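PDB 5XHH: Hcp1 family type VI secretion system effector from Salmonella typhimurium, which probably builds, as other Hcp proteins do, the hexameric rings that stack into the inner tube of the type VI secretion system and may travel as an effector. Local coordinates for residues His60-Ala65 and Ser121-Glu126; Ser130-Glu135 and Tyr153-Asn158; Pro80-Val85 and Thr102-Ala107. All coordinates share one frame; numbering follows the deposited sequence.

Contact 1. Residues His60-Ala65 and Ser121-Glu126; sequences HYIDRA and SRETVE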
# COMPACT_ATOMS: atom_id res chain seq x y z
N HIS A 60 -5.02 -7.33 5.33
CA HIS A 60 -6.38 -6.89 5.60
C HIS A 60 -7.24 -8.12 5.85
O HIS A 60 -6.84 -9.25 5.54
CB HIS A 60 -6.95 -6.04 4.45
CG HIS A 60 -7.22 -6.82 3.19
ND1 HIS A 60 -8.40 -6.72 2.49
CD2 HIS A 60 -6.46 -7.72 2.53
CE1 HIS A 60 -8.36 -7.53 1.45
NE2 HIS A 60 -7.19 -8.15 1.45
N TYR A 61 -8.41 -7.91 6.45
CA TYR A 61 -9.40 -8.98 6.49
C TYR A 61 -9.84 -9.30 5.08
O TYR A 61 -9.90 -8.42 4.22
CB TYR A 61 -10.60 -8.59 7.36
CG TYR A 61 -10.27 -8.52 8.83
CD1 TYR A 61 -9.75 -9.62 9.48
CD2 TYR A 61 -10.49 -7.36 9.55
CE1 TYR A 61 -9.43 -9.57 10.81
CE2 TYR A 61 -10.18 -7.30 10.91
CZ TYR A 61 -9.65 -8.41 11.52
OH TYR A 61 -9.32 -8.39 12.86
N ILE A 62 -10.11 -10.57 4.80
CA ILE A 62 -10.62 -10.91 3.48
C ILE A 62 -11.92 -10.17 3.28
O ILE A 62 -12.80 -10.18 4.15
CB ILE A 62 -10.78 -12.43 3.32
CG1 ILE A 62 -9.41 -13.10 3.39
CG2 ILE A 62 -11.50 -12.73 1.99
CD1 ILE A 62 -9.44 -14.62 3.36
N ASP A 63 -12.03 -9.45 2.17
CA ASP A 63 -13.13 -8.50 2.04
C ASP A 63 -13.44 -8.31 0.56
O ASP A 63 -12.96 -9.08 -0.28
CB ASP A 63 -12.80 -7.18 2.77
CG ASP A 63 -11.56 -6.49 2.21
OD1 ASP A 63 -11.20 -6.72 1.04
OD2 ASP A 63 -10.95 -5.68 2.96
N ARG A 64 -14.22 -7.27 0.24
CA ARG A 64 -14.68 -7.06 -1.12
C ARG A 64 -13.53 -6.88 -2.11
O ARG A 64 -13.68 -7.17 -3.30
CB ARG A 64 -15.62 -5.84 -1.18
CG ARG A 64 -16.02 -5.43 -2.60
CD ARG A 64 -16.57 -4.01 -2.68
NE ARG A 64 -18.01 -3.95 -2.40
CZ ARG A 64 -18.96 -4.08 -3.33
NH1 ARG A 64 -18.63 -4.28 -4.60
NH2 ARG A 64 -20.24 -4.02 -2.98
N ALA A 65 -12.36 -6.41 -1.65
CA ALA A 65 -11.25 -6.22 -2.57
C ALA A 65 -10.58 -7.53 -2.96
O ALA A 65 -9.94 -7.60 -4.02
CB ALA A 65 -10.20 -5.28 -1.96
N SER A 121 -10.33 -14.52 9.06
CA SER A 121 -10.01 -14.71 7.65
C SER A 121 -9.33 -13.44 7.18
O SER A 121 -9.98 -12.39 7.09
CB SER A 121 -11.26 -14.99 6.82
OG SER A 121 -12.25 -13.99 7.05
N ARG A 122 -8.03 -13.53 6.90
CA ARG A 122 -7.22 -12.38 6.53
C ARG A 122 -6.35 -12.73 5.32
O ARG A 122 -6.41 -13.83 4.78
CB ARG A 122 -6.33 -11.88 7.68
CG ARG A 122 -5.40 -12.89 8.26
CD ARG A 122 -4.62 -12.23 9.39
NE ARG A 122 -5.49 -11.77 10.47
CZ ARG A 122 -5.17 -10.79 11.32
NH1 ARG A 122 -4.01 -10.17 11.21
NH2 ARG A 122 -6.01 -10.43 12.28
N GLU A 123 -5.57 -11.76 4.88
CA GLU A 123 -4.96 -11.85 3.56
C GLU A 123 -3.81 -10.87 3.49
O GLU A 123 -4.01 -9.65 3.65
CB GLU A 123 -6.00 -11.56 2.49
CG GLU A 123 -5.54 -11.75 1.07
CD GLU A 123 -6.69 -11.59 0.11
OE1 GLU A 123 -7.20 -12.62 -0.37
OE2 GLU A 123 -7.12 -10.44 -0.16
N THR A 124 -2.61 -11.40 3.26
CA THR A 124 -1.43 -10.58 2.99
C THR A 124 -1.34 -10.31 1.49
O THR A 124 -1.62 -11.18 0.67
CB THR A 124 -0.17 -11.30 3.49
OG1 THR A 124 -0.24 -11.40 4.90
CG2 THR A 124 1.11 -10.53 3.10
N VAL A 125 -0.97 -9.08 1.15
CA VAL A 125 -0.93 -8.62 -0.23
C VAL A 125 0.37 -7.85 -0.43
O VAL A 125 0.78 -7.05 0.42
CB VAL A 125 -2.13 -7.71 -0.56
CG1 VAL A 125 -2.08 -7.27 -2.02
CG2 VAL A 125 -3.44 -8.42 -0.24
N GLU A 126 1.02 -8.09 -1.56
CA GLU A 126 2.15 -7.29 -1.97
C GLU A 126 1.82 -6.61 -3.28
O GLU A 126 1.34 -7.26 -4.22
CB GLU A 126 3.40 -8.13 -2.12
CG GLU A 126 3.92 -8.68 -0.81
CD GLU A 126 5.20 -9.45 -1.02
OE1 GLU A 126 5.91 -9.14 -2.00
OE2 GLU A 126 5.51 -10.36 -0.21
O HOH W 1 -13.19 -11.61 6.26
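The imidazole of His60 is held at its edge from two sides: NE2 gives a hydrogen bond to Glu123 OE2 (2.8 Å), tilted slightly from the ring plane, while ND1 meets Asp63 OD2 (2.8 Å) nearly in that plane. The Tyr61 ring has Ser121 O at its edge, with the Arg122 guanidinium standing almost perpendicular to it (88°). Both belong to the antiparallel pairing of strands 51-61 and 121-129 in the four-stranded sheet of the Hcp barrel. His60 and Glu123 form a hydrogen-bonded pair; their side chains run side by side on one face, ring and carboxylate planes 45° apart. With CG between its own N and carbonyl carbon (chi1 70°), the His60 ring lies alongside the Glu123 chain, whose extended form brings OE2 to NE2. Ser66, first residue of helix 66-75, also hydrogen-bonds OE2 through OG, and Leu69 of that helix packs on both side chains. Asp63 OD1 caps the turn into the helix by accepting from Ala65 N, so histidine and aspartate tie strand end to helix start. Past the strand end, Ile62 N still reaches Ser121 O (2.9 Å), and its CG1 lies 3.4 Å from Arg122 O. The guanidinium has its own partners in Asp59 and Ile119 O. A water donates to Ile62 O (2.6 Å) and lies 2.7 Å from Ser121 OG.

Contact 2. Residues Ser130-Glu135 and Tyr153-Asn158; sequences STVKQE and YDFKAN
Thr131 and Asp154 meet at the close-packed centre of the contact, a non-hydrogen-bonded antiparallel pair whose side chains share one face: the Thr131 methyl CG2 sits 3.5 Å from Asp154 CG, against the carboxylate. With CG2 anti to the carbonyl carbon, OG1 falls between N and C and meets Thr102 OG1 on the adjoining strand 97-102. Backbone bonds bracket this pair. Val132 and Tyr153 exchange two, N to O in each direction (3.0 Å from Val132 N to Tyr153 O), and Phe155 N gives one to Ser130 O (2.7 Å). That same oxygen lies at the edge of the Phe155 ring, while Tyr153 CD2 lies over the ring centre, 3.6 Å above its plane. Val132 CG1 packs alongside at Phe155 CE2 (4.1 Å), where Trp32 and Ile34 of strand 29-36 touch Val132 and Phe155 respectively. The loose side belongs to exposed Lys156, which meets Ser130 CB to CB at 4.2 Å while its NZ forms a salt bridge with Asp103, and to the turn after it. Asp154 OD1 accepts from Ala157 N from above the carboxylate plane (2.8 Å) and, weakly, from Lys156 N, an Asx motif that ends the second strand of the beta hairpin 131-137/148-154, away from its connecting loop.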
# COMPACT_ATOMS: atom_id res chain seq x y z
N SER A 130 6.33 1.81 -8.72
CA SER A 130 7.53 2.45 -9.21
C SER A 130 7.77 3.84 -8.63
O SER A 130 8.91 4.30 -8.66
CB SER A 130 7.52 2.51 -10.75
OG SER A 130 6.26 2.89 -11.22
N THR A 131 6.75 4.50 -8.07
CA THR A 131 6.97 5.80 -7.44
C THR A 131 6.15 5.91 -6.16
O THR A 131 5.04 5.38 -6.07
CB THR A 131 6.59 6.99 -8.34
OG1 THR A 131 5.20 7.29 -8.16
CG2 THR A 131 6.86 6.70 -9.81
N VAL A 132 6.71 6.63 -5.19
CA VAL A 132 6.02 6.87 -3.93
C VAL A 132 6.26 8.31 -3.51
O VAL A 132 7.36 8.85 -3.67
CB VAL A 132 6.47 5.90 -2.80
CG1 VAL A 132 7.96 5.99 -2.54
CG2 VAL A 132 5.68 6.16 -1.51
N LYS A 133 5.22 8.93 -2.95
CA LYS A 133 5.33 10.27 -2.41
C LYS A 133 4.67 10.28 -1.05
O LYS A 133 3.49 9.91 -0.93
CB LYS A 133 4.68 11.30 -3.33
CG LYS A 133 4.45 12.63 -2.65
CD LYS A 133 4.22 13.74 -3.65
CE LYS A 133 5.42 14.69 -3.69
NZ LYS A 133 5.16 15.95 -4.46
N GLN A 134 5.39 10.69 -0.02
CA GLN A 134 4.82 10.73 1.31
C GLN A 134 4.61 12.17 1.75
O GLN A 134 5.41 13.05 1.43
CB GLN A 134 5.69 9.94 2.31
CG GLN A 134 6.85 10.66 2.94
CD GLN A 134 7.60 9.76 3.94
OE1 GLN A 134 7.43 9.87 5.16
NE2 GLN A 134 8.45 8.88 3.43
N GLU A 135 3.51 12.37 2.48
CA GLU A 135 3.13 13.63 3.10
C GLU A 135 2.87 13.37 4.58
O GLU A 135 2.09 12.49 4.93
CB GLU A 135 1.87 14.21 2.46
CG GLU A 135 2.03 14.50 0.98
CD GLU A 135 0.70 14.84 0.31
OE1 GLU A 135 0.31 14.11 -0.62
OE2 GLU A 135 0.06 15.82 0.74
N TYR A 153 9.78 10.02 -4.71
CA TYR A 153 10.79 9.57 -5.66
C TYR A 153 10.18 8.58 -6.64
O TYR A 153 9.31 7.76 -6.28
CB TYR A 153 11.99 8.96 -4.92
CG TYR A 153 13.27 8.80 -5.72
CD1 TYR A 153 14.17 9.85 -5.86
CD2 TYR A 153 13.59 7.58 -6.31
CE1 TYR A 153 15.35 9.70 -6.58
CE2 TYR A 153 14.77 7.42 -7.03
CZ TYR A 153 15.64 8.48 -7.16
OH TYR A 153 16.82 8.31 -7.87
N ASP A 154 10.68 8.67 -7.87
CA ASP A 154 10.33 7.80 -8.99
C ASP A 154 11.50 6.85 -9.21
O ASP A 154 12.58 7.28 -9.62
CB ASP A 154 10.06 8.65 -10.23
CG ASP A 154 9.71 7.84 -11.47
OD1 ASP A 154 10.18 6.70 -11.64
OD2 ASP A 154 8.95 8.39 -12.29
N PHE A 155 11.30 5.57 -8.94
CA PHE A 155 12.39 4.61 -9.07
C PHE A 155 12.56 4.08 -10.47
O PHE A 155 13.57 3.42 -10.74
CB PHE A 155 12.20 3.45 -8.10
CG PHE A 155 12.27 3.86 -6.65
CD1 PHE A 155 13.48 3.91 -5.99
CD2 PHE A 155 11.13 4.23 -5.97
CE1 PHE A 155 13.55 4.32 -4.67
CE2 PHE A 155 11.19 4.63 -4.66
CZ PHE A 155 12.39 4.67 -4.01
N LYS A 156 11.61 4.34 -11.38
CA LYS A 156 11.80 3.96 -12.77
C LYS A 156 12.69 4.97 -13.48
O LYS A 156 13.66 4.59 -14.15
CB LYS A 156 10.45 3.83 -13.47
CG LYS A 156 10.51 3.14 -14.82
CD LYS A 156 9.23 2.33 -15.07
CE LYS A 156 8.04 3.22 -15.38
NZ LYS A 156 6.78 2.43 -15.62
N ALA A 157 12.38 6.25 -13.32
CA ALA A 157 13.20 7.31 -13.87
C ALA A 157 14.41 7.65 -13.00
O ALA A 157 15.34 8.31 -13.47
CB ALA A 157 12.35 8.57 -14.08
N ASN A 158 14.42 7.20 -11.74
CA ASN A 158 15.46 7.56 -10.77
C ASN A 158 15.56 9.08 -10.62
O ASN A 158 16.55 9.73 -10.97
CB ASN A 158 16.81 6.93 -11.17
CG ASN A 158 16.84 5.44 -10.92
OD1 ASN A 158 16.94 4.64 -11.86
ND2 ASN A 158 16.76 5.04 -9.65

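Contact 3. Residues Pro80-Val85 and Thr102-Ala107; sequences PQAILV and TDLIVA
A G1 beta bulge sets this contact: Asp103 and Leu104 both lie opposite Ile79, just where the chain turns a corner between strand 97-102 and strand 104-113. Asp103 has left-handed backbone angles, and its N gives the one hydrogen bond between the two segments, to Pro80 O (2.8 Å), arriving above the carbonyl plane with an N-H...O angle of 164°. Thr102 crowds the same oxygen: its CA makes a CA-H...O contact with Pro80 O at 3.1 Å, and CB lies 3.4 Å from it. One residue along, Gln81 and Thr102 form a non-hydrogen-bonded antiparallel pair with side chains on a common face, Gln81 CB being 4.3 Å from Thr102 CG2. Here strand 79-88 runs beside strand 97-102 in the seven-stranded sheet, whereas strand 104-113 already belongs to the four-stranded sheet; the corner carries the chain from one sheet of the barrel to the other, and the short segments 80-85 and 104-107 run 72° apart. Leu104 points toward segment 80-85. Its CG, anti to the carbonyl carbon, places CD1 3.8 Å from both Gln81 CA and Ala82 N, and CD2 4.1 Å from Ala82 CB. Leu127 and Phe129 of strand 121-129 also touch this leucine, which therefore has neighbours from both sheets. The CB of Asp103 points away from segment 80-85; its OD2 accepts from Ser130 OG, and OD1 has a weak hydrogen bond with His78 ND1.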
# COMPACT_ATOMS: atom_id res chain seq x y z
N PRO A 80 -3.04 2.54 -11.88
CA PRO A 80 -2.46 3.90 -11.93
C PRO A 80 -1.98 4.43 -10.59
O PRO A 80 -0.83 4.85 -10.47
CB PRO A 80 -3.60 4.74 -12.52
CG PRO A 80 -4.35 3.75 -13.41
CD PRO A 80 -4.28 2.43 -12.66
N GLN A 81 -2.82 4.40 -9.55
CA GLN A 81 -2.35 4.90 -8.26
C GLN A 81 -3.06 4.20 -7.11
O GLN A 81 -4.08 3.53 -7.29
CB GLN A 81 -2.50 6.44 -8.15
CG GLN A 81 -3.85 6.93 -7.70
CD GLN A 81 -3.84 8.39 -7.24
OE1 GLN A 81 -4.79 8.83 -6.60
NE2 GLN A 81 -2.79 9.15 -7.56
N ALA A 82 -2.47 4.36 -5.92
CA ALA A 82 -3.03 3.87 -4.67
C ALA A 82 -2.63 4.85 -3.58
O ALA A 82 -1.52 5.37 -3.61
CB ALA A 82 -2.54 2.46 -4.32
N ILE A 83 -3.51 5.08 -2.62
CA ILE A 83 -3.27 6.06 -1.57
C ILE A 83 -3.44 5.37 -0.23
O ILE A 83 -4.51 4.82 0.06
CB ILE A 83 -4.22 7.26 -1.67
CG1 ILE A 83 -4.09 7.92 -3.05
CG2 ILE A 83 -3.90 8.24 -0.56
CD1 ILE A 83 -5.10 9.06 -3.30
N LEU A 84 -2.40 5.40 0.58
CA LEU A 84 -2.41 4.81 1.91
C LEU A 84 -2.42 5.95 2.91
O LEU A 84 -1.53 6.81 2.88
CB LEU A 84 -1.20 3.89 2.10
CG LEU A 84 -1.18 2.92 3.28
CD1 LEU A 84 0.07 2.04 3.23
CD2 LEU A 84 -1.22 3.66 4.60
N VAL A 85 -3.41 5.96 3.79
CA VAL A 85 -3.58 7.02 4.77
C VAL A 85 -3.64 6.40 6.16
O VAL A 85 -4.31 5.38 6.36
CB VAL A 85 -4.85 7.83 4.48
CG1 VAL A 85 -5.33 8.52 5.72
CG2 VAL A 85 -4.59 8.83 3.33
N THR A 102 2.27 5.19 -7.34
CA THR A 102 1.76 5.11 -8.70
C THR A 102 2.37 3.92 -9.43
O THR A 102 3.45 3.44 -9.08
CB THR A 102 2.06 6.37 -9.52
OG1 THR A 102 3.46 6.44 -9.80
CG2 THR A 102 1.60 7.62 -8.81
N ASP A 103 1.66 3.48 -10.47
CA ASP A 103 2.13 2.45 -11.39
C ASP A 103 2.44 1.16 -10.62
O ASP A 103 3.58 0.73 -10.46
CB ASP A 103 3.35 2.95 -12.17
CG ASP A 103 3.93 1.90 -13.10
OD1 ASP A 103 3.15 1.24 -13.82
OD2 ASP A 103 5.17 1.73 -13.10
N LEU A 104 1.36 0.55 -10.15
CA LEU A 104 1.46 -0.61 -9.28
C LEU A 104 1.01 -1.87 -10.01
O LEU A 104 0.19 -1.82 -10.94
CB LEU A 104 0.61 -0.43 -8.02
CG LEU A 104 0.93 0.79 -7.14
CD1 LEU A 104 0.07 2.03 -7.52
CD2 LEU A 104 0.81 0.45 -5.64
N ILE A 105 1.57 -3.00 -9.57
CA ILE A 105 1.12 -4.33 -9.95
C ILE A 105 0.89 -5.12 -8.66
O ILE A 105 1.63 -4.96 -7.68
CB ILE A 105 2.17 -5.04 -10.84
CG1 ILE A 105 2.30 -4.34 -12.19
CG2 ILE A 105 1.79 -6.49 -11.08
CD1 ILE A 105 3.42 -4.91 -13.04
N VAL A 106 -0.14 -5.96 -8.66
CA VAL A 106 -0.37 -6.87 -7.53
C VAL A 106 0.57 -8.05 -7.68
O VAL A 106 0.40 -8.87 -8.59
CB VAL A 106 -1.83 -7.32 -7.45
CG1 VAL A 106 -2.05 -8.15 -6.18
CG2 VAL A 106 -2.77 -6.12 -7.47
N ALA A 107 1.56 -8.16 -6.79
CA ALA A 107 2.57 -9.19 -6.97
C ALA A 107 2.27 -10.45 -6.17
O ALA A 107 2.67 -11.54 -6.60
CB ALA A 107 3.96 -8.66 -6.58

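After its first strands the chain reaches residues 60-65, passes through helix 66-75 and enters strand 79-88. Contact 3 then closes the short loop from 80-85 to 102-107, all of it within the longer loop that contact 1 closes when 121-126 returns to 60-65. Contact 2 follows in series, its 130-135 segment starting soon after 121-126 and closing at 153-158. Contact 1 joins strands of the four-stranded sheet and contact 2 those of the seven-stranded one, on opposite sides of the chain's centre, about 25 Å apart between centres. Contact 3 lies at the corner between sheets, touching contact 1 through Glu126 and Ala107, while its corner also touches contact 2.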